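Local coordinates for protein guanylate kinase (Coxiella burnetii, PDB 3TR0) that catalyses the ATP-dependent phosphorylation of GMP to GDP, yielding ADP, and so probably serves the recycling of GMP and, indirectly, of cGMP, at residues A[6-11]-A[118-123]. Numbering follows the deposited sequence.
Sequences KANLFI and PALSIF
Leu-9 O accepts the amide of Leu-120 (N to O 3.1 Å), Leu-120 O in turn receives the amide of Ile-11 (N to O 2.8 Å), and Ile-11 O takes Ile-122 N. Strand 120-123 thus runs parallel to strand 9-11, with Phe-10 beside Leu-120 and Ile-11 beside Ser-121. CA-H groups of Ala-119, Phe-10 and Ser-121 add weaker contacts to the same three carbonyls. Ahead of the paired strands a side chain takes over: Asn-8 ND2 donates to Pro-118 O at 2.9 Å, an almost straight bond (163° at the hydrogen) lying in the amide plane of Asn-8 but reaching the proline carbonyl from above its plane. CG of Asn-8 lies roughly anti to the backbone N (chi1 -157°), which carries the amide toward Pro-118; its OD1 also accepts Leu-9 N, a bond bent to 135°, and Glu-187 is a second partner of ND2. The two strands are neighbours in the five-stranded parallel sheet of the guanylate kinase P-loop fold: 9-13 lies between 99-103 and 120-125, and leads into the predicted ATP-binding loop beginning at Ala-14. On one face of the sheet Phe-10 and Leu-120 extend side by side, the leucine's CD1 resting obliquely against ring atom CE1 at 4.0 Å, and both touch Glu-187 of helix 173-187. Ile-11 and Ser-121 point to the other face, which helix 106-115 covers; Leu-9 and Ala-119 pack against the same helix. There the CB atoms of Leu-9 and Ala-119 meet at 4.1 Å, Ile-11 CD1 reaches back to Ala-119 CB at 4.3 Å, and Ile-112 touches all three apolar residues. Ser-121 packs its CB against Ile-11 CB (3.9 Å), while its OG hydrogen-bonds to Arg-113.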
ATOM      1  N   LYS A   6      15.312   3.562   2.365  1.00 27.01           N
ATOM      2  CA  LYS A   6      14.554   4.290   3.371  1.00 20.53           C
ATOM      3  C   LYS A   6      13.708   3.272   4.118  1.00 23.44           C
ATOM      4  O   LYS A   6      12.494   3.183   3.925  1.00 20.62           O
ATOM      5  CB  LYS A   6      13.676   5.380   2.762  1.00 29.17           C
ATOM      6  CG  LYS A   6      13.059   6.298   3.809  1.00 34.26           C
ATOM      7  CD  LYS A   6      12.515   7.574   3.198  1.00 40.07           C
ATOM      8  CE  LYS A   6      11.889   8.475   4.254  1.00 42.43           C
ATOM      9  NZ  LYS A   6      10.675   7.867   4.856  1.00 48.59           N
ATOM     10  N   ALA A   7      14.376   2.495   4.959  1.00 21.00           N
ATOM     11  CA  ALA A   7      13.763   1.356   5.624  1.00 15.01           C
ATOM     12  C   ALA A   7      12.700   1.795   6.617  1.00 22.01           C
ATOM     13  O   ALA A   7      12.758   2.893   7.162  1.00 18.34           O
ATOM     14  CB  ALA A   7      14.835   0.523   6.323  1.00 19.12           C
ATOM     15  N   ASN A   8      11.733   0.919   6.856  1.00 14.84           N
ATOM     16  CA  ASN A   8      10.610   1.250   7.713  1.00 21.93           C
ATOM     17  C   ASN A   8      10.370   0.128   8.710  1.00 19.67           C
ATOM     18  O   ASN A   8      10.919  -0.969   8.569  1.00 16.28           O
ATOM     19  CB  ASN A   8       9.358   1.476   6.855  1.00 24.13           C
ATOM     20  CG  ASN A   8       8.315   2.339   7.545  1.00 24.14           C
ATOM     21  OD1 ASN A   8       8.428   2.653   8.726  1.00 20.40           O
ATOM     22  ND2 ASN A   8       7.290   2.728   6.799  1.00 22.05           N
ATOM     23  N   LEU A   9       9.560   0.412   9.722  1.00 13.94           N
ATOM     24  CA  LEU A   9       9.107  -0.607  10.655  1.00 12.45           C
ATOM     25  C   LEU A   9       7.706  -1.067  10.268  1.00 18.60           C
ATOM     26  O   LEU A   9       6.842  -0.253   9.968  1.00 18.33           O
ATOM     27  CB  LEU A   9       9.086  -0.050  12.077  1.00 15.13           C
ATOM     28  CG  LEU A   9      10.405   0.526  12.603  1.00 17.95           C
ATOM     29  CD1 LEU A   9      10.212   1.060  14.014  1.00 22.15           C
ATOM     30  CD2 LEU A   9      11.496  -0.532  12.571  1.00 19.28           C
ATOM     31  N   PHE A  10       7.491  -2.376  10.280  1.00 14.89           N
ATOM     32  CA  PHE A  10       6.187  -2.936   9.981  1.00 19.01           C
ATOM     33  C   PHE A  10       5.695  -3.708  11.185  1.00 17.12           C
ATOM     34  O   PHE A  10       6.216  -4.777  11.497  1.00 16.51           O
ATOM     35  CB  PHE A  10       6.260  -3.842   8.752  1.00 14.85           C
ATOM     36  CG  PHE A  10       6.548  -3.100   7.478  1.00 15.23           C
ATOM     37  CD1 PHE A  10       5.517  -2.574   6.723  1.00 14.28           C
ATOM     38  CD2 PHE A  10       7.853  -2.907   7.051  1.00 14.60           C
ATOM     39  CE1 PHE A  10       5.779  -1.885   5.553  1.00 17.68           C
ATOM     40  CE2 PHE A  10       8.117  -2.221   5.885  1.00 12.37           C
ATOM     41  CZ  PHE A  10       7.079  -1.703   5.137  1.00 17.31           C
ATOM     42  N   ILE A  11       4.703  -3.144  11.869  1.00 14.30           N
ATOM     43  CA  ILE A  11       4.172  -3.731  13.092  1.00 12.52           C
ATOM     44  C   ILE A  11       3.107  -4.749  12.724  1.00 15.00           C
ATOM     45  O   ILE A  11       2.199  -4.445  11.959  1.00 14.56           O
ATOM     46  CB  ILE A  11       3.540  -2.651  13.992  1.00 19.17           C
ATOM     47  CG1 ILE A  11       4.575  -1.582  14.355  1.00 21.06           C
ATOM     48  CG2 ILE A  11       2.955  -3.271  15.254  1.00 21.42           C
ATOM     49  CD1 ILE A  11       3.967  -0.274  14.815  1.00 22.43           C
ATOM     50  N   PRO A 118       6.720   7.000  10.563  1.00 27.54           N
ATOM     51  CA  PRO A 118       6.457   6.361   9.266  1.00 22.78           C
ATOM     52  C   PRO A 118       5.989   4.914   9.394  1.00 19.52           C
ATOM     53  O   PRO A 118       5.523   4.346   8.408  1.00 17.94           O
ATOM     54  CB  PRO A 118       7.826   6.399   8.573  1.00 30.30           C
ATOM     55  CG  PRO A 118       8.582   7.473   9.271  1.00 33.82           C
ATOM     56  CD  PRO A 118       8.130   7.400  10.693  1.00 31.79           C
ATOM     57  N   ALA A 119       6.122   4.327  10.583  1.00 18.72           N
ATOM     58  CA  ALA A 119       5.759   2.925  10.789  1.00 18.94           C
ATOM     59  C   ALA A 119       4.343   2.572  10.315  1.00 20.68           C
ATOM     60  O   ALA A 119       3.386   3.319  10.541  1.00 18.45           O
ATOM     61  CB  ALA A 119       5.934   2.546  12.254  1.00 18.99           C
ATOM     62  N   LEU A 120       4.222   1.422   9.659  1.00 13.52           N
ATOM     63  CA  LEU A 120       2.923   0.914   9.234  1.00 14.54           C
ATOM     64  C   LEU A 120       2.535  -0.251  10.132  1.00 17.62           C
ATOM     65  O   LEU A 120       3.386  -1.049  10.522  1.00 17.42           O
ATOM     66  CB  LEU A 120       2.963   0.458   7.773  1.00 15.21           C
ATOM     67  CG  LEU A 120       3.118   1.542   6.700  1.00 23.86           C
ATOM     68  CD1 LEU A 120       2.973   0.932   5.313  1.00 20.18           C
ATOM     69  CD2 LEU A 120       2.102   2.653   6.903  1.00 25.71           C
ATOM     70  N   SER A 121       1.255  -0.347  10.472  1.00 13.69           N
ATOM     71  CA  SER A 121       0.803  -1.418  11.346  1.00 14.88           C
ATOM     72  C   SER A 121      -0.289  -2.256  10.680  1.00 16.54           C
ATOM     73  O   SER A 121      -1.167  -1.725   9.994  1.00 14.03           O
ATOM     74  CB  SER A 121       0.349  -0.862  12.705  1.00 18.26           C
ATOM     75  OG  SER A 121      -0.721   0.053  12.561  1.00 18.81           O
ATOM     76  N   ILE A 122      -0.201  -3.571  10.871  1.00 16.08           N
ATOM     77  CA  ILE A 122      -1.120  -4.528  10.266  1.00 14.42           C
ATOM     78  C   ILE A 122      -1.709  -5.413  11.360  1.00 13.53           C
ATOM     79  O   ILE A 122      -0.968  -5.979  12.167  1.00 16.98           O
ATOM     80  CB  ILE A 122      -0.379  -5.453   9.279  1.00 14.51           C
ATOM     81  CG1 ILE A 122       0.390  -4.632   8.244  1.00 18.89           C
ATOM     82  CG2 ILE A 122      -1.349  -6.437   8.628  1.00 13.57           C
ATOM     83  CD1 ILE A 122       1.389  -5.445   7.434  1.00 17.50           C
ATOM     84  N   PHE A 123      -3.032  -5.532  11.390  1.00 13.59           N
ATOM     85  CA  PHE A 123      -3.686  -6.400  12.362  1.00 12.93           C
ATOM     86  C   PHE A 123      -4.198  -7.663  11.680  1.00 21.23           C
ATOM     87  O   PHE A 123      -4.933  -7.592  10.698  1.00 19.18           O
ATOM     88  CB  PHE A 123      -4.835  -5.671  13.067  1.00 15.54           C
ATOM     89  CG  PHE A 123      -5.222  -6.290  14.384  1.00 16.04           C
ATOM     90  CD1 PHE A 123      -4.721  -5.784  15.573  1.00 17.75           C
ATOM     91  CD2 PHE A 123      -6.064  -7.386  14.430  1.00 20.40           C
ATOM     92  CE1 PHE A 123      -5.067  -6.350  16.790  1.00 14.35           C
ATOM     93  CE2 PHE A 123      -6.410  -7.960  15.641  1.00 18.17           C
ATOM     94  CZ  PHE A 123      -5.905  -7.442  16.820  1.00 15.47           C
TER